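Local coordinates for protein intracellular exo-alpha-(1->5)-L-arabinofuranosidase (Bifidobacterium longum, PDB 2Y2W) that removes terminal alpha-L-arabinofuranosyl units from arabinans, cutting alpha-(1->5) bonds, and also acts on arabinoxylan, in plant cell-wall breakdown, at residues 45-50 and 466-471; 51-56 and 444-449; 214-219 and 251-256; 280-285 and 337-342. All coordinates share one frame; numbering follows the deposited sequence.

Contact 1: 45-50 and 466-471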
loop_
_atom_site.group_PDB
_atom_site.type_symbol
_atom_site.label_atom_id
_atom_site.label_comp_id
_atom_site.label_asym_id
_atom_site.label_seq_id
_atom_site.Cartn_x
_atom_site.Cartn_y
_atom_site.Cartn_z
ATOM N N ALA D 45 -10.654 57.513 -9.181
ATOM C CA ALA D 45 -11.153 56.173 -8.868
ATOM C C ALA D 45 -12.368 56.210 -7.939
ATOM O O ALA D 45 -12.528 57.145 -7.148
ATOM C CB ALA D 45 -10.042 55.321 -8.266
ATOM N N SER D 46 -13.220 55.191 -8.038
ATOM C CA SER D 46 -14.441 55.132 -7.233
ATOM C C SER D 46 -14.690 53.765 -6.599
ATOM O O SER D 46 -14.861 52.759 -7.297
ATOM C CB SER D 46 -15.657 55.565 -8.058
ATOM O OG SER D 46 -15.607 56.953 -8.343
ATOM N N ILE D 47 -14.701 53.749 -5.267
ATOM C CA ILE D 47 -15.104 52.578 -4.492
ATOM C C ILE D 47 -16.463 52.879 -3.863
ATOM O O ILE D 47 -16.572 53.730 -2.976
ATOM C CB ILE D 47 -14.070 52.224 -3.383
ATOM C CG1 ILE D 47 -12.652 52.064 -3.962
ATOM C CG2 ILE D 47 -14.509 50.986 -2.590
ATOM C CD1 ILE D 47 -12.460 50.893 -4.921
ATOM N N ALA D 48 -17.496 52.187 -4.338
ATOM C CA ALA D 48 -18.861 52.432 -3.878
ATOM C C ALA D 48 -19.722 51.171 -3.882
ATOM O O ALA D 48 -19.523 50.276 -4.704
ATOM C CB ALA D 48 -19.514 53.525 -4.722
ATOM N N LEU D 49 -20.674 51.110 -2.951
ATOM C CA LEU D 49 -21.658 50.030 -2.913
ATOM C C LEU D 49 -22.893 50.431 -3.714
ATOM O O LEU D 49 -23.396 51.549 -3.568
ATOM C CB LEU D 49 -22.045 49.685 -1.467
ATOM C CG LEU D 49 -21.153 48.786 -0.592
ATOM C CD1 LEU D 49 -20.908 47.422 -1.240
ATOM C CD2 LEU D 49 -19.829 49.455 -0.216
ATOM N N ASN D 50 -23.378 49.514 -4.550
ATOM C CA ASN D 50 -24.484 49.793 -5.474
ATOM C C ASN D 50 -25.863 49.955 -4.825
ATOM O O ASN D 50 -26.836 49.318 -5.247
ATOM C CB ASN D 50 -24.533 48.743 -6.595
ATOM C CG ASN D 50 -23.743 49.159 -7.828
ATOM O OD1 ASN D 50 -22.758 49.898 -7.738
ATOM N ND2 ASN D 50 -24.173 48.680 -8.991
ATOM N N ILE D 466 -6.592 49.715 -8.436
ATOM C CA ILE D 466 -7.216 49.701 -7.114
ATOM C C ILE D 466 -8.064 48.441 -6.928
ATOM O O ILE D 466 -8.787 48.026 -7.839
ATOM C CB ILE D 466 -8.067 50.986 -6.860
ATOM C CG1 ILE D 466 -7.250 52.260 -7.130
ATOM C CG2 ILE D 466 -8.655 51.003 -5.441
ATOM C CD1 ILE D 466 -6.034 52.466 -6.216
ATOM N N ASP D 467 -7.952 47.842 -5.743
ATOM C CA ASP D 467 -8.720 46.660 -5.356
ATOM C C ASP D 467 -9.132 46.799 -3.889
ATOM O O ASP D 467 -8.314 47.201 -3.059
ATOM C CB ASP D 467 -7.875 45.399 -5.566
ATOM C CG ASP D 467 -8.688 44.116 -5.475
ATOM O OD1 ASP D 467 -9.928 44.166 -5.638
ATOM O OD2 ASP D 467 -8.075 43.050 -5.248
ATOM N N ALA D 468 -10.388 46.471 -3.570
ATOM C CA ALA D 468 -10.936 46.723 -2.227
ATOM C C ALA D 468 -12.048 45.772 -1.761
ATOM O O ALA D 468 -12.768 45.191 -2.578
ATOM C CB ALA D 468 -11.411 48.174 -2.123
ATOM N N VAL D 469 -12.170 45.630 -0.437
ATOM C CA VAL D 469 -13.289 44.924 0.214
ATOM C C VAL D 469 -13.954 45.766 1.294
ATOM O O VAL D 469 -13.310 46.604 1.929
ATOM C CB VAL D 469 -12.869 43.597 0.904
ATOM C CG1 VAL D 469 -12.879 42.453 -0.070
ATOM C CG2 VAL D 469 -11.522 43.729 1.618
ATOM N N VAL D 470 -15.241 45.515 1.515
ATOM C CA VAL D 470 -15.979 46.142 2.609
ATOM C C VAL D 470 -16.596 45.067 3.503
ATOM O O VAL D 470 -17.343 44.208 3.031
ATOM C CB VAL D 470 -17.089 47.095 2.091
ATOM C CG1 VAL D 470 -17.851 47.725 3.254
ATOM C CG2 VAL D 470 -16.501 48.181 1.199
ATOM N N THR D 471 -16.263 45.114 4.791
ATOM C CA THR D 471 -16.900 44.250 5.784
ATOM C C THR D 471 -17.782 45.080 6.710
ATOM O O THR D 471 -17.394 46.171 7.142
ATOM C CB THR D 471 -15.879 43.426 6.600
ATOM O OG1 THR D 471 -14.794 44.265 7.013
ATOM C CG2 THR D 471 -15.335 42.277 5.766
#
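Ile47 lies over Ile466 and Ala468 and buries more surface here than any other residue. Its terminal methyl does the work. Ile47 CD1 is 3.8 Å from Ile466 CG2. The same methyl is 4.0 Å from Ala468 CB, so it rests between the two residues. The torsions explain this: CG1 of Ile47 is anti to the carbonyl carbon (chi1 -54°), which leads CD1 back toward the earlier part of strand 466-471. The two isoleucine side chains cross obliquely, branch against end. Ile466 also has its CG1 near a small neighbour, Ala45, whose CB is 4.3 Å away. The backbones run in nearly the same direction, 14° apart, with their axes 8.7 Å from each other. That is too far for direct backbone pairing. Both strands instead pair antiparallel with strand 444-456, and here they face each other through side chains. This is the packing of a beta sandwich, consistent with the jelly-roll domain that accompanies the barrel in family 51 arabinofuranosidases. The N-terminal strand 45-48 is thus built into the same domain as strands from the C-terminal part of the chain. At the far end, Val470 meets Leu49 tip to tip. Val470 CG2 is 3.8 Å from Leu49 CD2. Leu49 is also covered by Tyr446, and Ile47 by Pro448, Ile450 and Leu494. The other side of strand 466-471 carries Asp467 and Val469, which pack on Ile393 and Lys397 of helix 382-397.

Contact 2: 51-56 and 444-449; sequences ADATPV and QAYAPA
Pro55 lies over one face of the Tyr446 ring. Pro55 CB is 3.7 Å from the centroid of the Tyr446 ring and 18° off the normal, a CH-pi contact displaced toward the rim. The two side chains lie alongside and point the same way. Ala53 approaches the same ring at its edge, with Ala53 CB 3.5 Å from Tyr446 CE1. The loop therefore bends round the tyrosine on two sides. CG of Tyr446 is anti to its carbonyl carbon (chi1 -74°), which brings the ring up to the loop. A serine in its place would probably leave Pro55 and Ala53 without the surface they rest on, and the exposed loop freer to move. Further along, Val56 CG2 packs on Ala447 CB at 4.0 Å. The polar edge is one backbone bond, from Val56 N to Ala445 O at 2.6 Å. The N-H points at the oxygen at 156°, and the donor sits nearly in line with the carbonyl. Backbone bonding between Ala445 and Ala57 continues the pairing. The arrangement is typical of a beta-sandwich domain: a loop joining two strands, 45-48 and 57-58, passes over the strand 444-456 with which both pair antiparallel.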
loop_
_atom_site.group_PDB
_atom_site.type_symbol
_atom_site.label_atom_id
_atom_site.label_comp_id
_atom_site.label_asym_id
_atom_site.label_seq_id
_atom_site.Cartn_x
_atom_site.Cartn_y
_atom_site.Cartn_z
ATOM N N ALA D 51 -25.930 50.821 -3.810
ATOM C CA ALA D 51 -27.172 51.190 -3.110
ATOM C C ALA D 51 -27.923 50.030 -2.448
ATOM O O ALA D 51 -28.404 50.164 -1.322
ATOM C CB ALA D 51 -28.106 51.989 -4.033
ATOM N N ASP D 52 -28.024 48.904 -3.151
ATOM C CA ASP D 52 -28.772 47.747 -2.670
ATOM C C ASP D 52 -27.984 46.435 -2.784
ATOM O O ASP D 52 -28.057 45.726 -3.795
ATOM C CB ASP D 52 -30.126 47.648 -3.387
ATOM C CG ASP D 52 -31.041 48.828 -3.082
ATOM O OD1 ASP D 52 -31.208 49.171 -1.889
ATOM O OD2 ASP D 52 -31.600 49.407 -4.039
ATOM N N ALA D 53 -27.222 46.138 -1.733
ATOM C CA ALA D 53 -26.489 44.880 -1.597
ATOM C C ALA D 53 -26.988 44.186 -0.321
ATOM O O ALA D 53 -27.284 44.887 0.649
ATOM C CB ALA D 53 -25.001 45.154 -1.531
ATOM N N THR D 54 -27.095 42.849 -0.251
ATOM C CA THR D 54 -26.571 41.788 -1.165
ATOM C C THR D 54 -25.055 41.543 -1.054
ATOM O O THR D 54 -24.283 41.941 -1.933
ATOM C CB THR D 54 -27.085 41.828 -2.649
ATOM O OG1 THR D 54 -26.357 42.798 -3.413
ATOM C CG2 THR D 54 -28.598 42.097 -2.717
ATOM N N PRO D 55 -24.633 40.866 0.033
ATOM C CA PRO D 55 -23.226 40.606 0.324
ATOM C C PRO D 55 -22.701 39.339 -0.341
ATOM O O PRO D 55 -23.468 38.586 -0.949
ATOM C CB PRO D 55 -23.209 40.435 1.852
ATOM C CG PRO D 55 -24.663 40.338 2.288
ATOM C CD PRO D 55 -25.504 40.263 1.056
ATOM N N VAL D 56 -21.394 39.123 -0.223
ATOM C CA VAL D 56 -20.764 37.886 -0.673
ATOM C C VAL D 56 -21.144 36.755 0.292
ATOM O O VAL D 56 -21.716 35.743 -0.123
ATOM C CB VAL D 56 -19.219 38.026 -0.770
ATOM C CG1 VAL D 56 -18.591 36.748 -1.309
ATOM C CG2 VAL D 56 -18.836 39.215 -1.649
ATOM N N GLN D 444 -20.658 40.716 7.569
ATOM C CA GLN D 444 -20.837 40.344 6.166
ATOM C C GLN D 444 -19.752 40.963 5.283
ATOM O O GLN D 444 -19.255 42.055 5.567
ATOM C CB GLN D 444 -22.221 40.774 5.668
ATOM C CG GLN D 444 -23.399 40.057 6.328
ATOM C CD GLN D 444 -23.761 38.735 5.659
ATOM O OE1 GLN D 444 -23.210 38.372 4.618
ATOM N NE2 GLN D 444 -24.699 38.012 6.258
ATOM N N ALA D 445 -19.395 40.255 4.213
ATOM C CA ALA D 445 -18.397 40.729 3.258
ATOM C C ALA D 445 -19.063 41.241 1.986
ATOM O O ALA D 445 -19.893 40.554 1.388
ATOM C CB ALA D 445 -17.395 39.626 2.936
ATOM N N TYR D 446 -18.695 42.453 1.585
ATOM C CA TYR D 446 -19.269 43.097 0.408
ATOM C C TYR D 446 -18.201 43.382 -0.641
ATOM O O TYR D 446 -17.095 43.818 -0.309
ATOM C CB TYR D 446 -19.968 44.402 0.799
ATOM C CG TYR D 446 -21.293 44.222 1.507
ATOM C CD1 TYR D 446 -22.477 44.090 0.783
ATOM C CD2 TYR D 446 -21.366 44.198 2.900
ATOM C CE1 TYR D 446 -23.702 43.930 1.427
ATOM C CE2 TYR D 446 -22.590 44.038 3.556
ATOM C CZ TYR D 446 -23.751 43.902 2.809
ATOM O OH TYR D 446 -24.965 43.741 3.437
ATOM N N ALA D 447 -18.539 43.131 -1.903
ATOM C CA ALA D 447 -17.651 43.438 -3.021
ATOM C C ALA D 447 -18.113 44.719 -3.721
ATOM O O ALA D 447 -19.026 44.680 -4.551
ATOM C CB ALA D 447 -17.595 42.267 -4.001
ATOM N N PRO D 448 -17.483 45.862 -3.387
ATOM C CA PRO D 448 -17.952 47.153 -3.891
ATOM C C PRO D 448 -17.663 47.343 -5.376
ATOM O O PRO D 448 -16.756 46.706 -5.918
ATOM C CB PRO D 448 -17.154 48.161 -3.063
ATOM C CG PRO D 448 -15.894 47.453 -2.725
ATOM C CD PRO D 448 -16.232 45.993 -2.615
ATOM N N ALA D 449 -18.445 48.205 -6.021
ATOM C CA ALA D 449 -18.192 48.589 -7.404
ATOM C C ALA D 449 -16.885 49.371 -7.477
ATOM O O ALA D 449 -16.693 50.354 -6.754
ATOM C CB ALA D 449 -19.348 49.411 -7.955
#

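Contact 3: 214-219 and 251-256; sequences NEMDGP and VACGSS
Asp217 grips Ser256 with both carboxylate oxygens. Ser256 OG donates to Asp217 OD1 at 2.6 Å, on the syn side and 15° out of the carboxylate plane. Ser256 N donates to the syn lone pair of Asp217 OD2 at 3.1 Å. The serine hydroxyl also lies against Glu215, with Ser256 OG 3.2 Å from Glu215 CG. Cys253 SG also touches the turn, 3.6 Å from Asn214 N and 3.9 Å from Met216 CG. Asp217 CG sits between its backbone N and carbonyl carbon (chi1 65°), which turns the carboxylate to Ser256. With an alanine at Asp217, the amide and hydroxyl of buried Ser256 would probably both lose their acceptor. Behind this shell, a type I turn from Glu215 to Gly218 holds Asp217, closed by Gly218 N to Glu215 O at 3.1 Å. Glu215 OE2 is hydrogen-bonded to His284 ND1, and Asn214 OD1 to Arg109. Glu215 is the proton donor/acceptor by similarity, and Asn214 probably binds arabinofuranose. Two donors probably stabilise negative charge on Asp217, and through these bonds the carboxylate ties the turn carrying Glu215 to the loop after the next barrel strand.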
loop_
_atom_site.group_PDB
_atom_site.type_symbol
_atom_site.label_atom_id
_atom_site.label_comp_id
_atom_site.label_asym_id
_atom_site.label_seq_id
_atom_site.Cartn_x
_atom_site.Cartn_y
_atom_site.Cartn_z
ATOM N N ASN D 214 -0.549 15.731 2.620
ATOM C CA ASN D 214 -0.043 17.028 2.198
ATOM C C ASN D 214 0.529 16.986 0.786
ATOM O O ASN D 214 1.279 16.068 0.440
ATOM C CB ASN D 214 1.035 17.520 3.160
ATOM C CG ASN D 214 1.580 18.873 2.768
ATOM O OD1 ASN D 214 0.962 19.903 3.036
ATOM N ND2 ASN D 214 2.739 18.881 2.123
ATOM N N GLU D 215 0.164 17.987 -0.017
ATOM C CA GLU D 215 0.718 18.210 -1.359
ATOM C C GLU D 215 1.082 16.920 -2.099
ATOM O O GLU D 215 2.185 16.783 -2.635
ATOM C CB GLU D 215 1.929 19.154 -1.290
ATOM C CG GLU D 215 1.589 20.598 -0.913
ATOM C CD GLU D 215 2.801 21.520 -0.915
ATOM O OE1 GLU D 215 3.882 21.102 -0.448
ATOM O OE2 GLU D 215 2.670 22.672 -1.381
ATOM N N MET D 216 0.139 15.984 -2.134
ATOM C CA MET D 216 0.375 14.656 -2.699
ATOM C C MET D 216 0.562 14.647 -4.220
ATOM O O MET D 216 0.955 13.627 -4.789
ATOM C CB MET D 216 -0.740 13.691 -2.278
ATOM C CG MET D 216 -0.820 13.457 -0.772
ATOM S SD MET D 216 0.702 12.787 -0.059
ATOM C CE MET D 216 0.675 11.125 -0.723
ATOM N N ASP D 217 0.293 15.784 -4.862
ATOM C CA ASP D 217 0.487 15.945 -6.305
ATOM C C ASP D 217 1.906 16.388 -6.652
ATOM O O ASP D 217 2.374 16.166 -7.771
ATOM C CB ASP D 217 -0.531 16.937 -6.887
ATOM C CG ASP D 217 -0.343 18.355 -6.364
ATOM O OD1 ASP D 217 0.094 18.520 -5.203
ATOM O OD2 ASP D 217 -0.638 19.309 -7.117
ATOM N N GLY D 218 2.577 17.024 -5.696
ATOM C CA GLY D 218 3.937 17.514 -5.899
ATOM C C GLY D 218 4.947 16.382 -5.955
ATOM O O GLY D 218 4.982 15.548 -5.053
ATOM N N PRO D 219 5.771 16.340 -7.021
ATOM C CA PRO D 219 6.817 15.315 -7.167
ATOM C C PRO D 219 7.978 15.458 -6.171
ATOM O O PRO D 219 8.876 14.613 -6.150
ATOM C CB PRO D 219 7.313 15.516 -8.606
ATOM C CG PRO D 219 6.221 16.278 -9.292
ATOM C CD PRO D 219 5.654 17.168 -8.234
ATOM N N VAL D 251 -10.282 17.570 4.933
ATOM C CA VAL D 251 -9.675 18.298 3.816
ATOM C C VAL D 251 -8.886 17.358 2.905
ATOM O O VAL D 251 -7.988 16.646 3.364
ATOM C CB VAL D 251 -8.724 19.425 4.310
ATOM C CG1 VAL D 251 -8.302 20.323 3.152
ATOM C CG2 VAL D 251 -9.373 20.248 5.415
ATOM N N ALA D 252 -9.232 17.364 1.621
ATOM C CA ALA D 252 -8.480 16.634 0.604
ATOM C C ALA D 252 -7.446 17.546 -0.034
ATOM O O ALA D 252 -7.686 18.746 -0.192
ATOM C CB ALA D 252 -9.412 16.086 -0.456
ATOM N N CYS D 253 -6.297 16.972 -0.388
ATOM C CA CYS D 253 -5.247 17.699 -1.099
ATOM C C CYS D 253 -5.740 18.109 -2.478
ATOM O O CYS D 253 -6.290 17.292 -3.219
ATOM C CB CYS D 253 -3.988 16.841 -1.256
ATOM S SG CYS D 253 -3.191 16.309 0.272
ATOM N N GLY D 254 -5.556 19.381 -2.807
ATOM C CA GLY D 254 -5.839 19.878 -4.143
ATOM C C GLY D 254 -4.527 20.043 -4.872
ATOM O O GLY D 254 -3.649 19.182 -4.783
ATOM N N SER D 255 -4.388 21.155 -5.585
ATOM C CA SER D 255 -3.139 21.470 -6.267
ATOM C C SER D 255 -2.187 22.251 -5.365
ATOM O O SER D 255 -2.616 23.049 -4.520
ATOM C CB SER D 255 -3.405 22.230 -7.568
ATOM O OG SER D 255 -4.013 21.385 -8.534
ATOM N N SER D 256 -0.893 22.005 -5.549
ATOM C CA SER D 256 0.146 22.701 -4.799
ATOM C C SER D 256 0.412 24.088 -5.375
ATOM O O SER D 256 1.199 24.860 -4.821
ATOM C CB SER D 256 1.431 21.875 -4.785
ATOM O OG SER D 256 1.220 20.637 -4.132
#

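Contact 4: 280-285 and 337-342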
loop_
_atom_site.group_PDB
_atom_site.type_symbol
_atom_site.label_atom_id
_atom_site.label_comp_id
_atom_site.label_asym_id
_atom_site.label_seq_id
_atom_site.Cartn_x
_atom_site.Cartn_y
_atom_site.Cartn_z
ATOM N N PHE D 280 -13.821 19.833 2.517
ATOM C CA PHE D 280 -12.952 20.855 1.953
ATOM C C PHE D 280 -12.061 20.301 0.853
ATOM O O PHE D 280 -11.815 19.096 0.780
ATOM C CB PHE D 280 -12.058 21.459 3.036
ATOM C CG PHE D 280 -12.773 22.376 3.984
ATOM C CD1 PHE D 280 -12.875 23.736 3.709
ATOM C CD2 PHE D 280 -13.319 21.886 5.165
ATOM C CE1 PHE D 280 -13.521 24.597 4.592
ATOM C CE2 PHE D 280 -13.971 22.737 6.056
ATOM C CZ PHE D 280 -14.073 24.095 5.769
ATOM N N VAL D 281 -11.594 21.204 -0.002
ATOM C CA VAL D 281 -10.511 20.926 -0.937
ATOM C C VAL D 281 -9.455 22.015 -0.732
ATOM O O VAL D 281 -9.788 23.193 -0.604
ATOM C CB VAL D 281 -11.012 20.837 -2.410
ATOM C CG1 VAL D 281 -11.741 22.114 -2.842
ATOM C CG2 VAL D 281 -9.869 20.493 -3.363
ATOM N N SER D 282 -8.188 21.611 -0.674
ATOM C CA SER D 282 -7.104 22.530 -0.333
ATOM C C SER D 282 -6.544 23.250 -1.552
ATOM O O SER D 282 -6.410 22.661 -2.623
ATOM C CB SER D 282 -5.976 21.793 0.397
ATOM O OG SER D 282 -5.151 21.090 -0.515
ATOM N N CYS D 283 -6.218 24.526 -1.370
ATOM C CA CYS D 283 -5.558 25.320 -2.397
ATOM C C CYS D 283 -4.267 25.901 -1.844
ATOM O O CYS D 283 -4.231 26.397 -0.713
ATOM C CB CYS D 283 -6.464 26.452 -2.876
ATOM S SG CYS D 283 -8.003 25.911 -3.628
ATOM N N HIS D 284 -3.210 25.832 -2.650
ATOM C CA HIS D 284 -1.902 26.348 -2.267
ATOM C C HIS D 284 -1.434 27.407 -3.260
ATOM O O HIS D 284 -1.401 27.163 -4.467
ATOM C CB HIS D 284 -0.887 25.204 -2.163
ATOM C CG HIS D 284 -1.163 24.249 -1.040
ATOM N ND1 HIS D 284 -0.159 23.648 -0.314
ATOM C CD2 HIS D 284 -2.327 23.802 -0.512
ATOM C CE1 HIS D 284 -0.693 22.865 0.607
ATOM N NE2 HIS D 284 -2.008 22.943 0.509
ATOM N N ALA D 285 -1.081 28.585 -2.750
ATOM C CA ALA D 285 -0.699 29.707 -3.606
ATOM C C ALA D 285 0.420 30.560 -3.009
ATOM O O ALA D 285 0.192 31.339 -2.080
ATOM C CB ALA D 285 -1.919 30.569 -3.927
ATOM N N SER D 337 -10.322 25.514 0.909
ATOM C CA SER D 337 -9.414 25.749 2.025
ATOM C C SER D 337 -8.037 26.175 1.522
ATOM O O SER D 337 -7.212 25.334 1.152
ATOM C CB SER D 337 -9.301 24.496 2.900
ATOM O OG SER D 337 -8.477 24.726 4.031
ATOM N N PHE D 338 -7.796 27.484 1.505
ATOM C CA PHE D 338 -6.496 28.034 1.125
ATOM C C PHE D 338 -5.472 27.853 2.246
ATOM O O PHE D 338 -4.962 28.825 2.804
ATOM C CB PHE D 338 -6.631 29.511 0.742
ATOM C CG PHE D 338 -6.581 29.760 -0.736
ATOM C CD1 PHE D 338 -7.728 29.650 -1.514
ATOM C CD2 PHE D 338 -5.381 30.103 -1.353
ATOM C CE1 PHE D 338 -7.678 29.881 -2.885
ATOM C CE2 PHE D 338 -5.322 30.334 -2.721
ATOM C CZ PHE D 338 -6.472 30.225 -3.489
ATOM N N ASP D 339 -5.162 26.594 2.551
ATOM C CA ASP D 339 -4.378 26.253 3.737
ATOM C C ASP D 339 -2.870 26.490 3.616
ATOM O O ASP D 339 -2.131 26.308 4.585
ATOM C CB ASP D 339 -4.697 24.830 4.231
ATOM C CG ASP D 339 -4.560 23.770 3.147
ATOM O OD1 ASP D 339 -4.090 24.082 2.032
ATOM O OD2 ASP D 339 -4.934 22.610 3.423
ATOM N N GLU D 340 -2.420 26.896 2.433
ATOM C CA GLU D 340 -1.058 27.396 2.254
ATOM C C GLU D 340 -1.045 28.556 1.262
ATOM O O GLU D 340 -1.138 28.353 0.052
ATOM C CB GLU D 340 -0.103 26.279 1.813
ATOM C CG GLU D 340 0.421 25.421 2.961
ATOM C CD GLU D 340 1.532 24.469 2.550
ATOM O OE1 GLU D 340 2.389 24.853 1.723
ATOM O OE2 GLU D 340 1.554 23.332 3.069
ATOM N N TRP D 341 -0.954 29.774 1.787
ATOM C CA TRP D 341 -0.866 30.971 0.954
ATOM C C TRP D 341 0.135 31.972 1.523
ATOM O O TRP D 341 0.508 31.888 2.692
ATOM C CB TRP D 341 -2.246 31.618 0.760
ATOM C CG TRP D 341 -2.799 32.306 1.981
ATOM C CD1 TRP D 341 -3.562 31.743 2.964
ATOM C CD2 TRP D 341 -2.638 33.685 2.342
ATOM N NE1 TRP D 341 -3.882 32.681 3.914
ATOM C CE2 TRP D 341 -3.327 33.883 3.558
ATOM C CE3 TRP D 341 -1.975 34.773 1.755
ATOM C CZ2 TRP D 341 -3.377 35.124 4.200
ATOM C CZ3 TRP D 341 -2.021 36.008 2.395
ATOM C CH2 TRP D 341 -2.720 36.171 3.607
ATOM N N GLY D 342 0.575 32.907 0.683
ATOM C CA GLY D 342 1.469 33.977 1.116
ATOM C C GLY D 342 2.629 34.242 0.177
ATOM O O GLY D 342 2.736 33.626 -0.885
#
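Ser337 and Cys283 bind through their backbones where strands 280-285 and 337-339 run side by side. These are the sixth and seventh strands of the (beta/alpha)8 barrel, joined by a beta-alpha-beta crossover. The backbone bonds come first. Ser337 N gives to Val281 O and Ser337 O takes from Cys283 N, each at 2.8 Å. A beta bulge then shifts the register by one, and Phe338 is the centre of an inverse gamma turn. Beyond it, Ala285 N binds Glu340 O at 2.8 Å, and Gly342 N binds Ala285 O.

On the face of His284 and Glu340, the end of Asp339 comes up to the histidine ring. Asp339 CG sits between its backbone N and carbonyl carbon (chi1 53°), which brings OD1 to His284. His284 NE2 is 2.8 Å from Asp339 OD1, with ring and carboxylate planes 88° apart. Glu340, the nucleophile by similarity, has further partners: its OE1 binds Tyr286 OH and its OE2 makes a salt bridge to Arg109. They probably fix its orientation.

CH-pi contacts occur on both faces. Glu340 CB lies over the His284 ring, 3.6 Å from its centroid. On the face toward helix 307-327, Cys283 CB sits above the centre of the Phe338 ring, 3.6 Å from the centroid. Phe313 of that helix meets Phe338 edge-to-face. At the rim of the Phe338 ring, in its plane, Ala285 CB is 3.6 Å from CE2.

The chain enters through strand 45-48, which contact 1 later brings against strand 462-473. The loop that follows meets strand 444-456 in contact 2, nested inside the long loop of contact 1. The two touch: strand 444-456 pairs with both strands that face each other in contact 1. The chain then builds the barrel. Contact 3 joins the loop after the fourth barrel strand to the end of the fifth, closing a span that holds helix 227-244. Contact 4 follows in series, between the sixth and seventh. Both are nested within contacts 1 and 2. They adjoin through Gly254 and Ser282, with centres about 10 Å apart. Contacts 1 and 4 do not touch: their centres are about 25 Å apart.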